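Local coordinates for protein 16S rRNA methyltransferase (Streptomyces sp. DSM 40477, PDB 3MQ2) that methylates N1 of adenine 1408 in 16S ribosomal RNA using S-adenosyl-L-methionine, giving resistance to aminoglycosides such as kanamycin, neomycin and apramycin, at residues V30-G35 against G100-L105; L53-D58 against L84-T89; S135-L140 against A211-I216; V104-G109 against L192-T197. All blocks are in the same frame, centred on the assembly; numbering follows the deposited sequence.

Interaction 1: residues V30-G35 against G100-L105. With SAH (S-adenosyl-L-homocysteine), chain C.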
# COMPACT_ATOMS: atom_id res chain seq x y z
N VAL A 30 3.04 -6.08 -12.00
CA VAL A 30 2.19 -5.04 -11.43
C VAL A 30 2.51 -4.86 -9.95
O VAL A 30 2.66 -5.85 -9.21
CB VAL A 30 0.69 -5.38 -11.58
CG1 VAL A 30 -0.17 -4.36 -10.85
CG2 VAL A 30 0.30 -5.43 -13.06
N VAL A 31 2.63 -3.61 -9.52
CA VAL A 31 2.80 -3.25 -8.11
C VAL A 31 1.54 -2.53 -7.69
O VAL A 31 1.05 -1.71 -8.44
CB VAL A 31 3.99 -2.28 -7.93
CG1 VAL A 31 4.12 -1.81 -6.49
CG2 VAL A 31 5.29 -2.93 -8.40
N LEU A 32 1.01 -2.84 -6.51
CA LEU A 32 -0.21 -2.20 -6.02
C LEU A 32 0.05 -1.52 -4.68
O LEU A 32 0.55 -2.15 -3.76
CB LEU A 32 -1.32 -3.24 -5.84
CG LEU A 32 -2.62 -2.74 -5.22
CD1 LEU A 32 -3.30 -1.73 -6.14
CD2 LEU A 32 -3.57 -3.90 -4.95
N ASP A 33 -0.31 -0.24 -4.58
CA ASP A 33 -0.22 0.48 -3.31
C ASP A 33 -1.64 0.69 -2.79
O ASP A 33 -2.46 1.33 -3.44
CB ASP A 33 0.47 1.84 -3.50
CG ASP A 33 0.83 2.51 -2.17
OD1 ASP A 33 1.04 1.79 -1.18
OD2 ASP A 33 0.91 3.76 -2.12
N VAL A 34 -1.94 0.14 -1.61
CA VAL A 34 -3.27 0.20 -1.03
C VAL A 34 -3.33 1.28 0.05
O VAL A 34 -2.56 1.26 1.00
CB VAL A 34 -3.67 -1.16 -0.41
CG1 VAL A 34 -5.04 -1.08 0.26
CG2 VAL A 34 -3.64 -2.25 -1.50
N GLY A 35 -4.25 2.24 -0.10
CA GLY A 35 -4.32 3.36 0.82
C GLY A 35 -3.24 4.38 0.55
O GLY A 35 -2.51 4.78 1.45
N GLY A 100 2.05 -8.53 -8.38
CA GLY A 100 3.31 -9.16 -8.00
C GLY A 100 3.99 -8.56 -6.78
O GLY A 100 4.91 -9.17 -6.21
N GLU A 101 3.56 -7.37 -6.39
CA GLU A 101 4.13 -6.70 -5.23
C GLU A 101 3.06 -5.79 -4.65
O GLU A 101 2.40 -5.05 -5.39
CB GLU A 101 5.37 -5.90 -5.65
CG GLU A 101 5.98 -5.05 -4.54
CD GLU A 101 7.37 -4.55 -4.89
OE1 GLU A 101 7.85 -3.60 -4.24
OE2 GLU A 101 7.98 -5.12 -5.82
N LEU A 102 2.86 -5.90 -3.34
CA LEU A 102 1.80 -5.18 -2.65
C LEU A 102 2.39 -4.32 -1.53
O LEU A 102 3.16 -4.82 -0.71
CB LEU A 102 0.82 -6.18 -2.05
CG LEU A 102 -0.29 -5.61 -1.19
CD1 LEU A 102 -1.30 -4.91 -2.09
CD2 LEU A 102 -0.96 -6.72 -0.41
N HIS A 103 2.04 -3.04 -1.51
CA HIS A 103 2.48 -2.12 -0.45
C HIS A 103 1.29 -1.61 0.34
O HIS A 103 0.26 -1.26 -0.23
CB HIS A 103 3.23 -0.92 -1.03
CG HIS A 103 4.48 -1.26 -1.76
ND1 HIS A 103 5.25 -0.31 -2.39
CD2 HIS A 103 5.10 -2.45 -1.98
CE1 HIS A 103 6.29 -0.89 -2.96
NE2 HIS A 103 6.22 -2.19 -2.72
N VAL A 104 1.45 -1.57 1.66
CA VAL A 104 0.48 -0.89 2.52
C VAL A 104 1.30 -0.03 3.46
O VAL A 104 1.93 -0.55 4.39
CB VAL A 104 -0.35 -1.87 3.36
CG1 VAL A 104 -1.36 -1.08 4.25
CG2 VAL A 104 -1.10 -2.85 2.46
N LEU A 105 1.31 1.28 3.23
CA LEU A 105 2.25 2.14 3.96
C LEU A 105 1.53 3.08 4.92
O LEU A 105 0.65 3.82 4.52
CB LEU A 105 3.11 2.95 2.98
CG LEU A 105 3.84 2.19 1.88
CD1 LEU A 105 4.76 3.14 1.12
CD2 LEU A 105 4.64 1.03 2.46
N SAH C . 0.25 5.38 2.23
CA SAH C . 0.07 6.82 2.13
CB SAH C . -1.15 7.27 2.94
CG SAH C . -1.24 6.65 4.33
SD SAH C . -2.46 7.51 5.36
C SAH C . 1.32 7.52 2.62
O SAH C . 1.44 8.74 2.53
OXT SAH C . 2.23 6.86 3.12
C5' SAH C . -3.50 6.03 5.22
C4' SAH C . -4.39 6.08 3.98
O4' SAH C . -5.16 4.89 3.92
C3' SAH C . -5.40 7.23 4.00
O3' SAH C . -5.30 7.95 2.79
C2' SAH C . -6.77 6.60 4.06
O2' SAH C . -7.69 7.28 3.23
C1' SAH C . -6.48 5.21 3.54
N9 SAH C . -7.39 4.17 4.06
C8 SAH C . -7.72 3.89 5.36
N7 SAH C . -8.58 2.82 5.35
C5 SAH C . -8.77 2.44 4.06
C6 SAH C . -9.52 1.44 3.46
N6 SAH C . -10.25 0.61 4.20
N1 SAH C . -9.49 1.31 2.09
C2 SAH C . -8.74 2.16 1.31
N3 SAH C . -8.00 3.16 1.90
C4 SAH C . -8.02 3.28 3.25
O HOH W 1 -0.03 2.56 1.21
O HOH W 2 -2.14 2.73 3.93
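Leu32 and Val34 both bond to the backbone of His103, joining strands 29-34 and 99-105 as the central parallel pair of a Rossmann-like methyltransferase sheet. His103 N reaches Leu32 O at 2.8 Å, and Val34 N reaches His103 O at 3.0 Å. One step earlier Leu32 N takes Glu101 O, and at the start Val30 O accepts Gly100 N and, weakly, Glu101 N.

The side chain of His103 rises on the face it shares with Val31, Asp33 and Glu101. Its CB lies 3.5 Å from Asp33 OD1. With CG anti to the carbonyl carbon (chi1 -62°), the ring swings back along the sheet over Val31, whose CG1 stands 4.2 Å above the ring plane, offset toward the rim and nearest to CE1. ND1 bonds to His41 of helix 40-48. At the tip NE2 donates to Glu101 OE1 at 2.6 Å, close to the imidazole plane and on the anti lone pair of the carboxylate. Because both ring nitrogens are engaged, the rotation of the ring is fixed; Arg52 in turn holds Glu101 OE2 by a salt bridge.

On the reverse face Leu102 CD1 touches both Leu32 CD2 and Val34 CG2, 3.6 Å from the latter, with Leu32 lying alongside Leu102. Where the strands part, a water links Asp33 OD1, Val34 O and Leu105 N. Just beyond, two carbonyls grip the amino group of S-adenosyl-L-homocysteine: Leu105 O lies 2.8 Å from its N, and Gly35 O 2.9 Å.

Interaction 2: residues L53-D58 against L84-T89; sequences LVVALD and LYLWAT. With SAH (S-adenosyl-L-homocysteine), chain C.
Asp58 OD1 is gripped twice, by the ribose O3' of S-adenosyl-L-homocysteine, which donates to it at 2.7 Å, and by the backbone N of Gly37. The other oxygen is held in the same manner: ribose O2' donates to Asp58 OD2 at 2.9 Å, and Asp60 N also bonds to it. This is the acidic residue at the carboxyl end of the second strand of the Rossmann-like fold, which in class I methyltransferases clasps both ribose hydroxyls. CG stands anti to the backbone N (chi1 -159°), carrying the carboxylate to the ribose, and the four bonds fix its plane.

Strand 52-58 itself is tied to strand 83-87 in parallel, the two ends of a beta-alpha-beta crossover through helix 65-71. Ala56 sits at the centre of the pairing: its N takes Leu84 O, and its O receives Leu86 N at 2.8 Å. Asp58 N reaches Leu86 O over a longer 3.3 Å. As the strands splay, Ala88 N approaches Asp58 O from above the carbonyl plane, 54° out of it.

On one face Val55 CG1 meets Leu86 CD1 at 3.6 Å, the two side chains running at a slant to each other, while Leu57 CD1 reaches forward to Ala88 O. On the other face the methyl of Ala56 lies 3.9 Å from Tyr85 CD1; the hydroxyl of that tyrosine bonds to Gly39 O. Farther on, Trp87 NE1 bonds to Ala59 O, and the indole edge at Trp87 CD1 faces Asp58 O, 3.5 Å away and in the ring plane.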
# COMPACT_ATOMS: atom_id res chain seq x y z
N LEU A 53 3.93 -1.90 -14.13
CA LEU A 53 2.73 -1.08 -14.02
C LEU A 53 2.43 -0.87 -12.55
O LEU A 53 2.34 -1.84 -11.80
CB LEU A 53 1.55 -1.77 -14.71
CG LEU A 53 0.19 -1.08 -14.59
CD1 LEU A 53 0.26 0.32 -15.14
CD2 LEU A 53 -0.89 -1.91 -15.32
N VAL A 54 2.27 0.38 -12.14
CA VAL A 54 2.02 0.68 -10.73
C VAL A 54 0.59 1.14 -10.59
O VAL A 54 0.18 2.09 -11.25
CB VAL A 54 2.97 1.78 -10.20
CG1 VAL A 54 2.69 2.07 -8.71
CG2 VAL A 54 4.43 1.34 -10.40
N VAL A 55 -0.17 0.45 -9.73
CA VAL A 55 -1.56 0.79 -9.48
C VAL A 55 -1.64 1.27 -8.03
O VAL A 55 -1.04 0.66 -7.14
CB VAL A 55 -2.48 -0.44 -9.67
CG1 VAL A 55 -3.95 -0.07 -9.43
CG2 VAL A 55 -2.32 -1.00 -11.09
N ALA A 56 -2.36 2.35 -7.79
CA ALA A 56 -2.46 2.86 -6.42
C ALA A 56 -3.89 3.24 -6.16
O ALA A 56 -4.55 3.80 -7.03
CB ALA A 56 -1.54 4.05 -6.20
N LEU A 57 -4.39 2.93 -4.98
CA LEU A 57 -5.78 3.25 -4.70
C LEU A 57 -5.96 3.88 -3.33
O LEU A 57 -5.12 3.72 -2.43
CB LEU A 57 -6.67 2.02 -4.87
CG LEU A 57 -6.25 0.76 -4.12
CD1 LEU A 57 -6.80 0.82 -2.71
CD2 LEU A 57 -6.78 -0.48 -4.84
N ASP A 58 -7.04 4.63 -3.20
CA ASP A 58 -7.41 5.17 -1.89
C ASP A 58 -8.91 5.31 -1.86
O ASP A 58 -9.55 5.52 -2.90
CB ASP A 58 -6.79 6.54 -1.66
CG ASP A 58 -6.72 6.90 -0.18
OD1 ASP A 58 -5.66 6.64 0.44
OD2 ASP A 58 -7.73 7.41 0.37
N LEU A 84 -1.35 4.21 -12.50
CA LEU A 84 -2.79 4.29 -12.54
C LEU A 84 -3.31 4.48 -11.12
O LEU A 84 -3.03 3.67 -10.24
CB LEU A 84 -3.34 2.98 -13.13
CG LEU A 84 -4.83 2.73 -13.07
CD1 LEU A 84 -5.57 3.74 -13.93
CD2 LEU A 84 -5.12 1.31 -13.54
N TYR A 85 -4.05 5.56 -10.90
CA TYR A 85 -4.69 5.82 -9.61
C TYR A 85 -6.16 5.42 -9.68
O TYR A 85 -6.88 5.79 -10.61
CB TYR A 85 -4.57 7.31 -9.25
CG TYR A 85 -3.16 7.72 -8.92
CD1 TYR A 85 -2.63 7.45 -7.67
CD2 TYR A 85 -2.36 8.36 -9.86
CE1 TYR A 85 -1.33 7.81 -7.36
CE2 TYR A 85 -1.06 8.72 -9.57
CZ TYR A 85 -0.56 8.44 -8.31
OH TYR A 85 0.73 8.80 -8.01
N LEU A 86 -6.61 4.67 -8.67
CA LEU A 86 -7.98 4.16 -8.65
C LEU A 86 -8.69 4.56 -7.36
O LEU A 86 -8.08 4.69 -6.31
CB LEU A 86 -7.98 2.63 -8.75
CG LEU A 86 -7.34 2.02 -10.00
CD1 LEU A 86 -7.48 0.49 -9.97
CD2 LEU A 86 -7.96 2.57 -11.28
N TRP A 87 -10.00 4.72 -7.45
CA TRP A 87 -10.82 5.08 -6.29
C TRP A 87 -11.43 3.82 -5.75
O TRP A 87 -12.30 3.23 -6.38
CB TRP A 87 -11.94 6.00 -6.77
CG TRP A 87 -12.75 6.66 -5.71
CD1 TRP A 87 -12.41 6.89 -4.40
CD2 TRP A 87 -14.07 7.20 -5.89
NE1 TRP A 87 -13.45 7.56 -3.76
CE2 TRP A 87 -14.46 7.76 -4.65
CE3 TRP A 87 -14.94 7.29 -6.98
CZ2 TRP A 87 -15.71 8.37 -4.47
CZ3 TRP A 87 -16.18 7.91 -6.80
CH2 TRP A 87 -16.55 8.43 -5.55
N ALA A 88 -10.98 3.37 -4.58
CA ALA A 88 -11.48 2.11 -4.04
C ALA A 88 -11.04 1.93 -2.60
O ALA A 88 -10.01 2.46 -2.20
CB ALA A 88 -10.97 0.93 -4.87
N THR A 89 -11.82 1.17 -1.84
CA THR A 89 -11.44 0.83 -0.48
C THR A 89 -10.79 -0.54 -0.43
O THR A 89 -10.97 -1.37 -1.33
CB THR A 89 -12.66 0.77 0.45
OG1 THR A 89 -13.49 -0.33 0.06
CG2 THR A 89 -13.45 2.07 0.35
N SAH C . 0.25 5.38 2.23
CA SAH C . 0.07 6.82 2.13
CB SAH C . -1.15 7.27 2.94
CG SAH C . -1.24 6.65 4.33
SD SAH C . -2.46 7.51 5.36
C SAH C . 1.32 7.52 2.62
O SAH C . 1.44 8.74 2.53
OXT SAH C . 2.23 6.86 3.12
C5' SAH C . -3.50 6.03 5.22
C4' SAH C . -4.39 6.08 3.98
O4' SAH C . -5.16 4.89 3.92
C3' SAH C . -5.40 7.23 4.00
O3' SAH C . -5.30 7.95 2.79
C2' SAH C . -6.77 6.60 4.06
O2' SAH C . -7.69 7.28 3.23
C1' SAH C . -6.48 5.21 3.54
N9 SAH C . -7.39 4.17 4.06
C8 SAH C . -7.72 3.89 5.36
N7 SAH C . -8.58 2.82 5.35
C5 SAH C . -8.77 2.44 4.06
C6 SAH C . -9.52 1.44 3.46
N6 SAH C . -10.25 0.61 4.20
N1 SAH C . -9.49 1.31 2.09
C2 SAH C . -8.74 2.16 1.31
N3 SAH C . -8.00 3.16 1.90
C4 SAH C . -8.02 3.28 3.25

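Interaction 3: residues S135-L140 against A211-I216; sequences SFLVAL and ALTGTI
Phe136 lays its ring flat across the backbone of Gly214, its partner in an antiparallel hydrogen-bonded pair. CG lies between the backbone N and the carbonyl carbon (chi1 72°), which tips the ring over the neighbouring strand instead of letting it stand up from the sheet. Gly214 N is 3.5 Å above the ring plane, over its centre, and Gly214 CA makes a CH-pi contact 3.9 Å from the Phe136 centroid, 27° off the ring normal. Phe136 CE2 lies 3.4 Å from Thr215 N. Ile216 CD1 approaches the ring obliquely, 4.0 Å from Phe136 CD2.

On the same face Val138 and Leu212 meet CB to CB at 4.1 Å, and Leu140 CD1 meets Leu212 CD1 at a slant; Tyr171 of helix 160-173 touches Phe136, Val138 and Leu212. On the opposite face Leu137 CD1 runs aslant to Thr213, 3.7 Å from its CG2, and also reaches Ala211 CB.

Val138 and Leu212 exchange two backbone hydrogen bonds, each 2.8 Å between N and O. An aromatic ring shielding a cross-strand glycine is a recognised beta-sheet pairing; here it binds strand 134-141 to strand 209-216, the reversed strand characteristic of the class I methyltransferase sheet.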
# COMPACT_ATOMS: atom_id res chain seq x y z
N SER A 135 5.35 -10.42 -3.48
CA SER A 135 5.98 -9.85 -2.29
C SER A 135 5.06 -8.82 -1.67
O SER A 135 4.23 -8.23 -2.35
CB SER A 135 7.31 -9.20 -2.64
OG SER A 135 7.13 -8.08 -3.49
N PHE A 136 5.21 -8.61 -0.37
CA PHE A 136 4.45 -7.55 0.31
C PHE A 136 5.32 -6.77 1.27
O PHE A 136 6.31 -7.29 1.81
CB PHE A 136 3.21 -8.09 1.03
CG PHE A 136 3.49 -8.88 2.28
CD1 PHE A 136 3.76 -8.25 3.49
CD2 PHE A 136 3.44 -10.27 2.25
CE1 PHE A 136 3.99 -9.00 4.65
CE2 PHE A 136 3.66 -11.02 3.39
CZ PHE A 136 3.94 -10.39 4.59
N LEU A 137 4.93 -5.51 1.48
CA LEU A 137 5.50 -4.64 2.48
C LEU A 137 4.34 -3.97 3.20
O LEU A 137 3.54 -3.27 2.57
CB LEU A 137 6.37 -3.58 1.82
CG LEU A 137 6.71 -2.36 2.67
CD1 LEU A 137 7.50 -2.76 3.92
CD2 LEU A 137 7.49 -1.39 1.83
N VAL A 138 4.24 -4.19 4.50
CA VAL A 138 3.32 -3.44 5.34
C VAL A 138 4.17 -2.60 6.27
O VAL A 138 4.96 -3.13 7.05
CB VAL A 138 2.41 -4.35 6.19
CG1 VAL A 138 1.57 -3.50 7.14
CG2 VAL A 138 1.50 -5.20 5.30
N ALA A 139 4.05 -1.28 6.17
CA ALA A 139 4.89 -0.43 7.01
C ALA A 139 3.98 0.19 8.05
O ALA A 139 3.18 1.09 7.74
CB ALA A 139 5.57 0.63 6.18
N LEU A 140 4.07 -0.31 9.27
CA LEU A 140 3.18 0.15 10.33
C LEU A 140 3.69 1.45 10.92
O LEU A 140 4.86 1.57 11.27
CB LEU A 140 3.09 -0.89 11.45
CG LEU A 140 2.45 -2.23 11.11
CD1 LEU A 140 2.45 -3.11 12.34
CD2 LEU A 140 1.02 -2.04 10.58
N ALA A 211 8.53 -2.31 9.68
CA ALA A 211 8.29 -2.91 8.37
C ALA A 211 8.07 -4.41 8.45
O ALA A 211 8.91 -5.14 8.96
CB ALA A 211 9.46 -2.61 7.43
N LEU A 212 6.93 -4.86 7.93
CA LEU A 212 6.61 -6.27 7.83
C LEU A 212 6.73 -6.66 6.37
O LEU A 212 6.05 -6.10 5.52
CB LEU A 212 5.16 -6.52 8.29
CG LEU A 212 4.73 -5.99 9.66
CD1 LEU A 212 3.24 -6.23 9.87
CD2 LEU A 212 5.52 -6.63 10.77
N THR A 213 7.59 -7.63 6.06
CA THR A 213 7.72 -8.06 4.67
C THR A 213 7.60 -9.57 4.54
O THR A 213 7.79 -10.31 5.50
CB THR A 213 9.05 -7.58 4.01
OG1 THR A 213 10.17 -8.05 4.78
CG2 THR A 213 9.10 -6.05 3.94
N GLY A 214 7.26 -10.01 3.34
CA GLY A 214 7.11 -11.42 3.10
C GLY A 214 6.52 -11.67 1.73
O GLY A 214 6.64 -10.85 0.82
N THR A 215 5.86 -12.82 1.60
CA THR A 215 5.29 -13.24 0.33
C THR A 215 3.87 -13.73 0.56
O THR A 215 3.51 -14.18 1.64
CB THR A 215 6.11 -14.37 -0.32
OG1 THR A 215 6.14 -15.50 0.55
CG2 THR A 215 7.54 -13.92 -0.58
N ILE A 216 3.05 -13.62 -0.48
CA ILE A 216 1.69 -14.12 -0.44
C ILE A 216 1.75 -15.62 -0.73
O ILE A 216 2.30 -16.05 -1.74
CB ILE A 216 0.81 -13.41 -1.49
CG1 ILE A 216 0.76 -11.89 -1.26
CG2 ILE A 216 -0.61 -14.00 -1.50
CD1 ILE A 216 0.28 -11.48 0.15

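Interaction 4: residues V104-G109 against L192-T197. With SAH (S-adenosyl-L-homocysteine), chain C.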
# COMPACT_ATOMS: atom_id res chain seq x y z
N VAL A 104 1.45 -1.57 1.66
CA VAL A 104 0.48 -0.89 2.52
C VAL A 104 1.30 -0.03 3.46
O VAL A 104 1.93 -0.55 4.39
CB VAL A 104 -0.35 -1.87 3.36
CG1 VAL A 104 -1.36 -1.08 4.25
CG2 VAL A 104 -1.10 -2.85 2.46
N LEU A 105 1.31 1.28 3.23
CA LEU A 105 2.25 2.14 3.96
C LEU A 105 1.53 3.08 4.92
O LEU A 105 0.65 3.82 4.52
CB LEU A 105 3.11 2.95 2.98
CG LEU A 105 3.84 2.19 1.88
CD1 LEU A 105 4.76 3.14 1.12
CD2 LEU A 105 4.64 1.03 2.46
N MET A 106 1.92 3.04 6.18
CA MET A 106 1.35 3.91 7.21
C MET A 106 -0.18 3.88 7.28
O MET A 106 -0.81 4.93 7.32
CB MET A 106 1.78 5.37 6.98
CG MET A 106 3.14 5.53 6.38
SD MET A 106 4.37 4.94 7.55
CE MET A 106 4.31 6.28 8.74
N PRO A 107 -0.77 2.67 7.34
CA PRO A 107 -2.23 2.62 7.35
C PRO A 107 -2.83 3.16 8.64
O PRO A 107 -2.19 3.12 9.70
CB PRO A 107 -2.52 1.12 7.23
CG PRO A 107 -1.33 0.48 7.90
CD PRO A 107 -0.17 1.33 7.45
N TRP A 108 -4.05 3.67 8.54
CA TRP A 108 -4.86 3.94 9.72
C TRP A 108 -6.30 3.56 9.40
O TRP A 108 -6.60 3.14 8.27
CB TRP A 108 -4.74 5.40 10.19
CG TRP A 108 -5.15 6.48 9.22
CD1 TRP A 108 -4.36 7.11 8.30
CD2 TRP A 108 -6.45 7.09 9.11
NE1 TRP A 108 -5.09 8.06 7.61
CE2 TRP A 108 -6.38 8.06 8.09
CE3 TRP A 108 -7.66 6.90 9.78
CZ2 TRP A 108 -7.47 8.84 7.72
CZ3 TRP A 108 -8.76 7.68 9.41
CH2 TRP A 108 -8.65 8.64 8.39
N GLY A 109 -7.18 3.67 10.39
CA GLY A 109 -8.58 3.32 10.17
C GLY A 109 -8.75 1.83 9.94
O GLY A 109 -8.00 1.02 10.49
N LEU A 192 10.75 6.07 1.16
CA LEU A 192 9.48 5.58 0.63
C LEU A 192 8.70 6.68 -0.08
O LEU A 192 7.79 6.41 -0.86
CB LEU A 192 8.62 4.98 1.74
CG LEU A 192 9.18 3.72 2.39
CD1 LEU A 192 8.37 3.34 3.62
CD2 LEU A 192 9.23 2.59 1.39
N GLU A 193 9.05 7.93 0.23
CA GLU A 193 8.39 9.09 -0.36
C GLU A 193 6.90 9.17 -0.08
O GLU A 193 6.11 9.37 -1.00
CB GLU A 193 8.62 9.13 -1.87
CG GLU A 193 10.07 9.31 -2.28
CD GLU A 193 10.51 10.75 -2.22
OE1 GLU A 193 9.74 11.58 -1.71
OE2 GLU A 193 11.64 11.03 -2.68
N THR A 194 6.50 9.02 1.18
CA THR A 194 5.12 9.28 1.54
C THR A 194 4.97 10.63 2.23
O THR A 194 5.94 11.19 2.74
CB THR A 194 4.50 8.14 2.39
OG1 THR A 194 4.56 8.46 3.78
CG2 THR A 194 5.21 6.81 2.13
N SER A 195 3.74 11.15 2.26
CA SER A 195 3.46 12.43 2.89
C SER A 195 3.74 12.38 4.39
O SER A 195 3.79 13.41 5.06
CB SER A 195 2.00 12.84 2.66
OG SER A 195 1.10 11.96 3.32
N TRP A 196 3.91 11.17 4.91
CA TRP A 196 4.05 11.01 6.35
C TRP A 196 5.41 11.46 6.85
O TRP A 196 5.57 11.72 8.04
CB TRP A 196 3.75 9.57 6.78
CG TRP A 196 2.31 9.22 6.60
CD1 TRP A 196 1.72 8.77 5.45
CD2 TRP A 196 1.27 9.30 7.58
NE1 TRP A 196 0.37 8.57 5.67
CE2 TRP A 196 0.07 8.89 6.96
CE3 TRP A 196 1.24 9.69 8.93
CZ2 TRP A 196 -1.15 8.84 7.65
CZ3 TRP A 196 0.03 9.64 9.60
CH2 TRP A 196 -1.15 9.23 8.96
N THR A 197 6.38 11.55 5.95
CA THR A 197 7.72 11.99 6.31
C THR A 197 7.66 13.33 7.03
O THR A 197 8.33 13.55 8.04
CB THR A 197 8.63 12.14 5.08
OG1 THR A 197 8.69 10.90 4.35
CG2 THR A 197 10.04 12.52 5.50
N SAH C . 0.25 5.38 2.23
CA SAH C . 0.07 6.82 2.13
CB SAH C . -1.15 7.27 2.94
CG SAH C . -1.24 6.65 4.33
SD SAH C . -2.46 7.51 5.36
C SAH C . 1.32 7.52 2.62
O SAH C . 1.44 8.74 2.53
OXT SAH C . 2.23 6.86 3.12
C5' SAH C . -3.50 6.03 5.22
C4' SAH C . -4.39 6.08 3.98
O4' SAH C . -5.16 4.89 3.92
C3' SAH C . -5.40 7.23 4.00
O3' SAH C . -5.30 7.95 2.79
C2' SAH C . -6.77 6.60 4.06
O2' SAH C . -7.69 7.28 3.23
C1' SAH C . -6.48 5.21 3.54
N9 SAH C . -7.39 4.17 4.06
C8 SAH C . -7.72 3.89 5.36
N7 SAH C . -8.58 2.82 5.35
C5 SAH C . -8.77 2.44 4.06
C6 SAH C . -9.52 1.44 3.46
N6 SAH C . -10.25 0.61 4.20
N1 SAH C . -9.49 1.31 2.09
C2 SAH C . -8.74 2.16 1.31
N3 SAH C . -8.00 3.16 1.90
C4 SAH C . -8.02 3.28 3.25
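Met106 packs over one face of the Trp196 indole, beside the homocysteine part of the bound cofactor product, in the cofactor pocket of the Rossmann-like methyltransferase fold. Met106 CB stands 3.7 Å from the centroid of the five-membered ring of Trp196 and only 8° off its normal, a CH-pi contact. The methionine chain bends at chi2 (-66°) and chi3, which leaves SD obliquely off the same ring, 5.2 Å from its centroid, a looser Met-aromatic contact.

Trp108 comes to the far end of this indole rim to rim, planes 66° apart, with its CD1 3.7 Å from Trp196 CZ2. Trp108 CD1 is also 3.4 Å from C5' of the ligand. Both tryptophans border the sulfur of S-adenosyl-L-homocysteine, though the Trp196 approach is too short to be taken literally; the target adenine may find its place near here, close to the transferred methyl.

A second cluster closes the amino acid end. Leu105 CD1 reaches Thr194 CG2 at 3.8 Å and, less closely, Leu192 CB. Ser195 N makes a weak bond to the ligand carboxylate O.

Behind this shell, Asn141 of strand 134-141 touches both Met106 and Trp196, and Leu192 O bonds to His41, tying the 192-197 loop to helix 40-48. Thr194 positions Trp196 directly, capping the start of helix 196-200: its OG1, in the plane of the indole at the edge, accepts Trp196 N at 3.0 Å.

In the fold
From the N terminus, residues 30-35 open the long loop that interaction 1 closes at 100-105. Interaction 2 is nested inside it, closing a shorter crossover between 53-58 and 84-89. The two share the sheet directly, since strands 29-34 and 52-58 are neighbours, and both reach S-adenosyl-L-homocysteine. Interaction 4 begins where interaction 1 ends, sharing Val104 and Leu105, and closes at 192-197. Interaction 3 opens within that span at 135-140 and closes beyond it at 211-216, so interactions 3 and 4 cross. Strand 99-105 pairs with both 29-34 and 134-141, linking strands 29-34, 52-58 and 83-87 to the half that ends in antiparallel strands 209-216 and 176-184, while interaction 4 brings the 192-197 loop over the ligand.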